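Local coordinates for protein glucose dehydrogenase (Haloferax mediterranei, PDB 2B5W) that catalyses the zinc-dependent oxidation of D-glucose and several other aldose sugars, with NADP(+) preferred over NAD(+) as electron acceptor, at residues Phe147-Ile152 / Glu307-Ala312; Ile152-Lys157 / Val302-Glu307. The protein carries 1 engineered substitution. All coordinates share one frame; numbering follows the deposited sequence.

Overall arrangement
Both contacts join helix 149-164 to the chain that leaves strand 297-300, the last strand of the Rossmann sheet, and both are buried. Interaction 1 holds the first turn of that helix against helix 306-318 through carbon-to-carbon packing of side chains, with no polar bond between the two segments, next to the catalytic zinc site. Interaction 2 lies about 6 Å away, centre to centre, where the same helix meets the loop before helix 306-318; it is mainly polar, with a serine pair and a lysine gripping a backbone carbonyl, and I154 adds an apolar wall beside the nicotinamide of NADP. The F309 ring links the two, its CE1 lying 3.2 Å from S304 OG and 3.3 Å from S153 OG.

Interaction 1. Residues Phe147-Ile152 / Glu307-Ala312; sequences FLIEPI and EHFEAA
The ring of F309 meets the first turn of helix 149-164 at an oblique angle, taking I149 on its CD2 side and E150 at its far end. I149 CG2 lies 3.9 Å from F309 CD2, while E150 CG approaches F309 CZ to 3.8 Å. Only the aliphatic part of the glutamate touches the ring: CG is anti to the backbone N (chi1 -166°), which sets it beside the phenylalanine, and a bend at chi2 then carries the carboxylate off toward the zinc site. The carboxylate and ring planes stand 64° apart.

A312, one turn after F309, makes the second point of contact. Its methyl sits 3.4 Å from I152 CG2, a tight approach for two carbons, and 4.1 Å from I149 CG2, so that one small side chain receives a branch from each isoleucine. The short side chain is consistent with the close approach, the CA atoms of I152 and A312 being 5.5 Å apart.

E150 is a known ligand of the catalytic zinc and binds substrate, but here its side chain stays about 4 Å from the metal, beside H63 and E64. F309 thus packs on the CB and CG of an active-site residue. I152 also rests on L187 and M191 of helix 183-194, and E150 reaches E64 on strand 64-71, placing the contact where the Rossmann domain meets the GroES-like catalytic domain.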
loop_
_atom_site.group_PDB
_atom_site.type_symbol
_atom_site.label_atom_id
_atom_site.label_comp_id
_atom_site.label_asym_id
_atom_site.label_seq_id
_atom_site.Cartn_x
_atom_site.Cartn_y
_atom_site.Cartn_z
ATOM N N PHE A 147 -16.228 15.173 21.061
ATOM C CA PHE A 147 -14.881 15.495 20.640
ATOM C C PHE A 147 -14.047 14.281 20.247
ATOM O O PHE A 147 -12.950 14.465 19.773
ATOM C CB PHE A 147 -14.175 16.346 21.708
ATOM C CG PHE A 147 -14.018 15.648 23.024
ATOM C CD1 PHE A 147 -12.900 14.847 23.292
ATOM C CD2 PHE A 147 -14.977 15.783 24.023
ATOM C CE1 PHE A 147 -12.803 14.195 24.506
ATOM C CE2 PHE A 147 -14.869 15.134 25.193
ATOM C CZ PHE A 147 -13.795 14.355 25.463
ATOM N N LEU A 148 -14.532 13.064 20.504
ATOM C CA LEU A 148 -13.823 11.858 20.128
ATOM C C LEU A 148 -14.209 11.411 18.724
ATOM O O LEU A 148 -13.520 10.571 18.144
ATOM C CB LEU A 148 -14.115 10.712 21.082
ATOM C CG LEU A 148 -13.592 10.872 22.510
ATOM C CD1 LEU A 148 -13.955 9.641 23.306
ATOM C CD2 LEU A 148 -12.131 11.115 22.518
ATOM N N ILE A 149 -15.273 11.976 18.167
ATOM C CA ILE A 149 -15.723 11.560 16.803
ATOM C C ILE A 149 -14.645 11.906 15.762
ATOM O O ILE A 149 -14.328 11.075 14.905
ATOM C CB ILE A 149 -17.068 12.189 16.477
ATOM C CG1 ILE A 149 -18.159 11.694 17.405
ATOM C CG2 ILE A 149 -17.415 12.007 15.015
ATOM C CD1 ILE A 149 -18.317 10.183 17.410
ATOM N N GLU A 150 -14.032 13.091 15.811
ATOM C CA GLU A 150 -12.982 13.364 14.851
ATOM C C GLU A 150 -11.789 12.418 14.949
ATOM O O GLU A 150 -11.370 11.853 13.942
ATOM C CB GLU A 150 -12.555 14.864 14.882
ATOM C CG GLU A 150 -11.696 15.288 13.686
ATOM C CD GLU A 150 -10.227 15.029 13.844
ATOM O OE1 GLU A 150 -9.804 14.644 14.966
ATOM O OE2 GLU A 150 -9.447 15.179 12.858
ATOM N N PRO A 151 -11.186 12.182 16.121
ATOM C CA PRO A 151 -10.108 11.199 16.190
ATOM C C PRO A 151 -10.516 9.801 15.733
ATOM O O PRO A 151 -9.744 9.143 15.047
ATOM C CB PRO A 151 -9.724 11.192 17.680
ATOM C CG PRO A 151 -10.330 12.330 18.260
ATOM C CD PRO A 151 -11.336 12.959 17.362
ATOM N N ILE A 152 -11.705 9.351 16.130
ATOM C CA ILE A 152 -12.195 8.032 15.663
ATOM C C ILE A 152 -12.232 8.015 14.127
ATOM O O ILE A 152 -11.830 7.030 13.495
ATOM C CB ILE A 152 -13.559 7.650 16.285
ATOM C CG1 ILE A 152 -13.436 7.442 17.812
ATOM C CG2 ILE A 152 -14.090 6.336 15.653
ATOM C CD1 ILE A 152 -14.747 7.320 18.517
ATOM N N GLU A 307 -18.201 10.500 5.596
ATOM C CA GLU A 307 -18.559 9.090 5.807
ATOM C C GLU A 307 -17.807 8.480 6.987
ATOM O O GLU A 307 -18.314 7.571 7.642
ATOM C CB GLU A 307 -18.250 8.277 4.557
ATOM C CG GLU A 307 -19.148 8.587 3.381
ATOM C CD GLU A 307 -18.813 7.731 2.156
ATOM O OE1 GLU A 307 -18.077 6.708 2.295
ATOM O OE2 GLU A 307 -19.284 8.091 1.053
ATOM N N HIS A 308 -16.590 8.950 7.215
ATOM C CA HIS A 308 -15.780 8.430 8.319
ATOM C C HIS A 308 -16.287 8.928 9.654
ATOM O O HIS A 308 -16.231 8.210 10.659
ATOM C CB HIS A 308 -14.317 8.845 8.145
ATOM C CG HIS A 308 -13.748 8.473 6.824
ATOM N ND1 HIS A 308 -13.255 9.396 5.920
ATOM C CD2 HIS A 308 -13.675 7.262 6.214
ATOM C CE1 HIS A 308 -12.875 8.754 4.825
ATOM N NE2 HIS A 308 -13.114 7.459 4.983
ATOM N N PHE A 309 -16.786 10.160 9.686
ATOM C CA PHE A 309 -17.399 10.715 10.891
ATOM C C PHE A 309 -18.708 9.967 11.200
ATOM O O PHE A 309 -18.989 9.639 12.344
ATOM C CB PHE A 309 -17.706 12.233 10.761
ATOM C CG PHE A 309 -16.502 13.143 10.833
ATOM C CD1 PHE A 309 -15.515 13.125 9.852
ATOM C CD2 PHE A 309 -16.356 14.045 11.890
ATOM C CE1 PHE A 309 -14.389 13.932 9.901
ATOM C CE2 PHE A 309 -15.236 14.919 11.919
ATOM C CZ PHE A 309 -14.242 14.847 10.952
ATOM N N GLU A 310 -19.501 9.639 10.177
ATOM C CA GLU A 310 -20.704 8.826 10.399
ATOM C C GLU A 310 -20.372 7.427 10.939
ATOM O O GLU A 310 -20.978 6.963 11.895
ATOM C CB GLU A 310 -21.548 8.731 9.114
ATOM C CG GLU A 310 -22.186 10.037 8.693
ATOM C CD GLU A 310 -22.907 9.931 7.325
ATOM O OE1 GLU A 310 -22.941 8.861 6.716
ATOM O OE2 GLU A 310 -23.361 10.979 6.876
ATOM N N ALA A 311 -19.354 6.791 10.349
ATOM C CA ALA A 311 -18.911 5.474 10.760
ATOM C C ALA A 311 -18.444 5.534 12.204
ATOM O O ALA A 311 -18.745 4.643 12.989
ATOM C CB ALA A 311 -17.829 4.967 9.872
ATOM N N ALA A 312 -17.753 6.617 12.556
ATOM C CA ALA A 312 -17.300 6.815 13.952
ATOM C C ALA A 312 -18.411 6.780 14.963
ATOM O O ALA A 312 -18.208 6.290 16.080
ATOM C CB ALA A 312 -16.516 8.141 14.087
#

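Interaction 2. Residues Ile152-Lys157 / Val302-Glu307; sequences ISITEK and VNSHVE. With NAP (NADP nicotinamide-adenine-dinucleotide phosphate), chain I.
K157 and S153, one helical turn apart, make the two hydrogen bonds that tie helix 149-164 to the loop at 302-304. K157 NZ donates to V302 O at 2.7 Å, in the carbonyl plane and with a C=O...N angle of 159°. The lysine leaves its backbone with CG anti to N (chi1 175°) and stays extended; the chain runs alongside the loop and brings CD to 3.3 Å from N303 O. That carbonyl oxygen is buried and has no modelled partner. S304 OG donates to S153 OG over 2.6 Å, and S153 OG is in turn bonded to E150 O in the preceding turn of its own helix.

On the cofactor side of these bonds, I154 places CD1 3.5 Å from N303 O, while its CG2 faces the nicotinamide, 3.9 Å from C4N of NADP. The loop's hydrogen bond to the cofactor comes from its backbone: N303 N donates to the carboxamide oxygen O7N over 3.0 Å, at an N-H...O angle of 159°, and V302 CG2 packs 3.5 Å from O7N. N303 also binds substrate. Because V302 O and N303 N belong to one peptide, K157 probably helps to position the donor.

K157 also forms a salt bridge with D105. V302 packs on V292 of the second subunit and touches R88 on strand 88-89, while T155 packs against L184 and M191 of helix 183-194.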
loop_
_atom_site.group_PDB
_atom_site.type_symbol
_atom_site.label_atom_id
_atom_site.label_comp_id
_atom_site.label_asym_id
_atom_site.label_seq_id
_atom_site.Cartn_x
_atom_site.Cartn_y
_atom_site.Cartn_z
ATOM N N ILE A 152 -11.705 9.351 16.130
ATOM C CA ILE A 152 -12.195 8.032 15.663
ATOM C C ILE A 152 -12.232 8.015 14.127
ATOM O O ILE A 152 -11.830 7.030 13.495
ATOM C CB ILE A 152 -13.559 7.650 16.285
ATOM C CG1 ILE A 152 -13.436 7.442 17.812
ATOM C CG2 ILE A 152 -14.090 6.336 15.653
ATOM C CD1 ILE A 152 -14.747 7.320 18.517
ATOM N N SER A 153 -12.700 9.120 13.547
ATOM C CA SER A 153 -12.803 9.236 12.080
ATOM C C SER A 153 -11.473 9.114 11.357
ATOM O O SER A 153 -11.431 8.619 10.217
ATOM C CB SER A 153 -13.537 10.530 11.662
ATOM O OG SER A 153 -12.728 11.675 11.702
ATOM N N ILE A 154 -10.412 9.634 11.964
ATOM C CA ILE A 154 -9.056 9.504 11.432
ATOM C C ILE A 154 -8.758 8.014 11.230
ATOM O O ILE A 154 -8.257 7.601 10.189
ATOM C CB ILE A 154 -8.019 10.173 12.352
ATOM C CG1 ILE A 154 -8.199 11.694 12.387
ATOM C CG2 ILE A 154 -6.633 9.739 11.959
ATOM C CD1 ILE A 154 -8.018 12.383 11.089
ATOM N N THR A 155 -9.015 7.205 12.251
ATOM C CA THR A 155 -8.810 5.778 12.145
ATOM C C THR A 155 -9.762 5.128 11.166
ATOM O O THR A 155 -9.358 4.232 10.437
ATOM C CB THR A 155 -8.900 5.146 13.539
ATOM O OG1 THR A 155 -7.764 5.660 14.263
ATOM C CG2 THR A 155 -8.760 3.629 13.473
ATOM N N GLU A 156 -11.000 5.567 11.134
ATOM C CA GLU A 156 -11.940 4.975 10.186
ATOM C C GLU A 156 -11.403 5.153 8.757
ATOM O O GLU A 156 -11.509 4.235 7.947
ATOM C CB GLU A 156 -13.317 5.594 10.301
ATOM C CG GLU A 156 -14.047 5.387 11.610
ATOM C CD GLU A 156 -14.639 4.007 11.837
ATOM O OE1 GLU A 156 -14.511 3.100 10.974
ATOM O OE2 GLU A 156 -15.241 3.851 12.898
ATOM N N LYS A 157 -10.869 6.325 8.426
ATOM C CA LYS A 157 -10.334 6.509 7.085
ATOM C C LYS A 157 -9.114 5.618 6.847
ATOM O O LYS A 157 -8.994 4.970 5.811
ATOM C CB LYS A 157 -9.944 7.969 6.809
ATOM C CG LYS A 157 -9.258 8.120 5.440
ATOM C CD LYS A 157 -8.785 9.518 5.098
ATOM C CE LYS A 157 -7.813 9.467 3.914
ATOM N NZ LYS A 157 -7.478 10.811 3.443
ATOM N N VAL A 302 -4.184 10.569 5.936
ATOM C CA VAL A 302 -4.333 11.815 6.688
ATOM C C VAL A 302 -5.744 12.311 6.600
ATOM O O VAL A 302 -6.434 12.114 5.576
ATOM C CB VAL A 302 -3.289 12.854 6.276
ATOM C CG1 VAL A 302 -3.416 13.261 4.813
ATOM C CG2 VAL A 302 -3.324 14.052 7.194
ATOM N N ASN A 303 -6.215 12.945 7.676
ATOM C CA ASN A 303 -7.521 13.568 7.700
ATOM C C ASN A 303 -8.616 12.502 7.564
ATOM O O ASN A 303 -8.366 11.296 7.793
ATOM C CB ASN A 303 -7.545 14.721 6.655
ATOM C CG ASN A 303 -8.720 15.687 6.822
ATOM O OD1 ASN A 303 -8.838 16.408 7.844
ATOM N ND2 ASN A 303 -9.558 15.745 5.827
ATOM N N SER A 304 -9.825 12.921 7.237
ATOM C CA SER A 304 -11.016 12.082 7.176
ATOM C C SER A 304 -12.139 12.927 6.673
ATOM O O SER A 304 -12.047 14.172 6.674
ATOM C CB SER A 304 -11.345 11.479 8.572
ATOM O OG SER A 304 -11.557 12.533 9.524
ATOM N N HIS A 305 -13.225 12.285 6.239
ATOM C CA HIS A 305 -14.351 13.041 5.733
ATOM C C HIS A 305 -15.671 12.474 6.216
ATOM O O HIS A 305 -15.720 11.634 7.118
ATOM C CB HIS A 305 -14.305 13.154 4.198
ATOM C CG HIS A 305 -14.988 14.386 3.685
ATOM N ND1 HIS A 305 -14.737 15.640 4.202
ATOM C CD2 HIS A 305 -15.963 14.540 2.749
ATOM C CE1 HIS A 305 -15.501 16.521 3.571
ATOM N NE2 HIS A 305 -16.259 15.876 2.690
ATOM N N VAL A 306 -16.771 13.040 5.718
ATOM C CA VAL A 306 -18.080 12.852 6.300
ATOM C C VAL A 306 -18.415 11.385 6.560
ATOM O O VAL A 306 -18.889 11.067 7.638
ATOM C CB VAL A 306 -19.169 13.545 5.474
ATOM C CG1 VAL A 306 -20.562 13.140 5.934
ATOM C CG2 VAL A 306 -19.000 15.063 5.568
ATOM N N GLU A 307 -18.201 10.500 5.596
ATOM C CA GLU A 307 -18.559 9.090 5.807
ATOM C C GLU A 307 -17.807 8.480 6.987
ATOM O O GLU A 307 -18.314 7.571 7.642
ATOM C CB GLU A 307 -18.250 8.277 4.557
ATOM C CG GLU A 307 -19.148 8.587 3.381
ATOM C CD GLU A 307 -18.813 7.731 2.156
ATOM O OE1 GLU A 307 -18.077 6.708 2.295
ATOM O OE2 GLU A 307 -19.284 8.091 1.053
HETATM P PA NAP I . 1.088 11.450 20.866
HETATM O O1A NAP I . 2.282 12.277 20.843
HETATM O O2A NAP I . 0.144 11.773 22.033
HETATM O O5B NAP I . 1.453 9.919 20.972
HETATM C C5B NAP I . 2.571 9.325 20.370
HETATM C C4B NAP I . 2.914 8.217 21.342
HETATM O O4B NAP I . 3.880 7.394 20.728
HETATM C C3B NAP I . 3.496 8.724 22.675
HETATM O O3B NAP I . 2.745 8.299 23.801
HETATM C C2B NAP I . 4.916 8.156 22.688
HETATM O O2B NAP I . 5.348 7.656 23.943
HETATM C C1B NAP I . 4.828 7.016 21.702
HETATM N N9A NAP I . 6.103 6.775 21.054
HETATM C C8A NAP I . 6.830 7.670 20.305
HETATM N N7A NAP I . 7.956 7.057 19.890
HETATM C C5A NAP I . 7.972 5.786 20.412
HETATM C C6A NAP I . 8.864 4.711 20.339
HETATM N N6A NAP I . 10.050 4.791 19.700
HETATM N N1A NAP I . 8.561 3.536 20.987
HETATM C C2A NAP I . 7.380 3.390 21.684
HETATM N N3A NAP I . 6.489 4.446 21.770
HETATM C C4A NAP I . 6.776 5.607 21.133
HETATM O O3 NAP I . 0.184 11.719 19.582
HETATM P PN NAP I . -1.298 11.203 19.183
HETATM O O1N NAP I . -1.568 9.823 19.679
HETATM O O2N NAP I . -2.336 12.268 19.364
HETATM O O5D NAP I . -0.793 11.126 17.669
HETATM C C5D NAP I . -0.001 10.042 17.226
HETATM C C4D NAP I . 0.652 10.363 15.883
HETATM O O4D NAP I . -0.386 10.493 14.908
HETATM C C3D NAP I . 1.431 11.681 15.870
HETATM O O3D NAP I . 2.634 11.549 15.139
HETATM C C2D NAP I . 0.460 12.642 15.191
HETATM O O2D NAP I . 1.050 13.769 14.597
HETATM C C1D NAP I . -0.213 11.711 14.184
HETATM N N1N NAP I . -1.568 12.082 13.760
HETATM C C2N NAP I . -1.794 11.985 12.421
HETATM C C3N NAP I . -3.048 12.218 11.932
HETATM C C7N NAP I . -3.244 11.909 10.476
HETATM O O7N NAP I . -4.476 12.362 10.014
HETATM N N7N NAP I . -2.274 11.263 9.774
HETATM C C4N NAP I . -4.109 12.600 12.762
HETATM C C5N NAP I . -3.866 12.684 14.127
HETATM C C6N NAP I . -2.588 12.395 14.627
HETATM P P2B NAP I . 6.146 8.609 25.035
HETATM O O1X NAP I . 5.296 9.648 25.558
HETATM O O2X NAP I . 6.598 7.585 26.096
HETATM O O3X NAP I . 7.370 9.226 24.351
#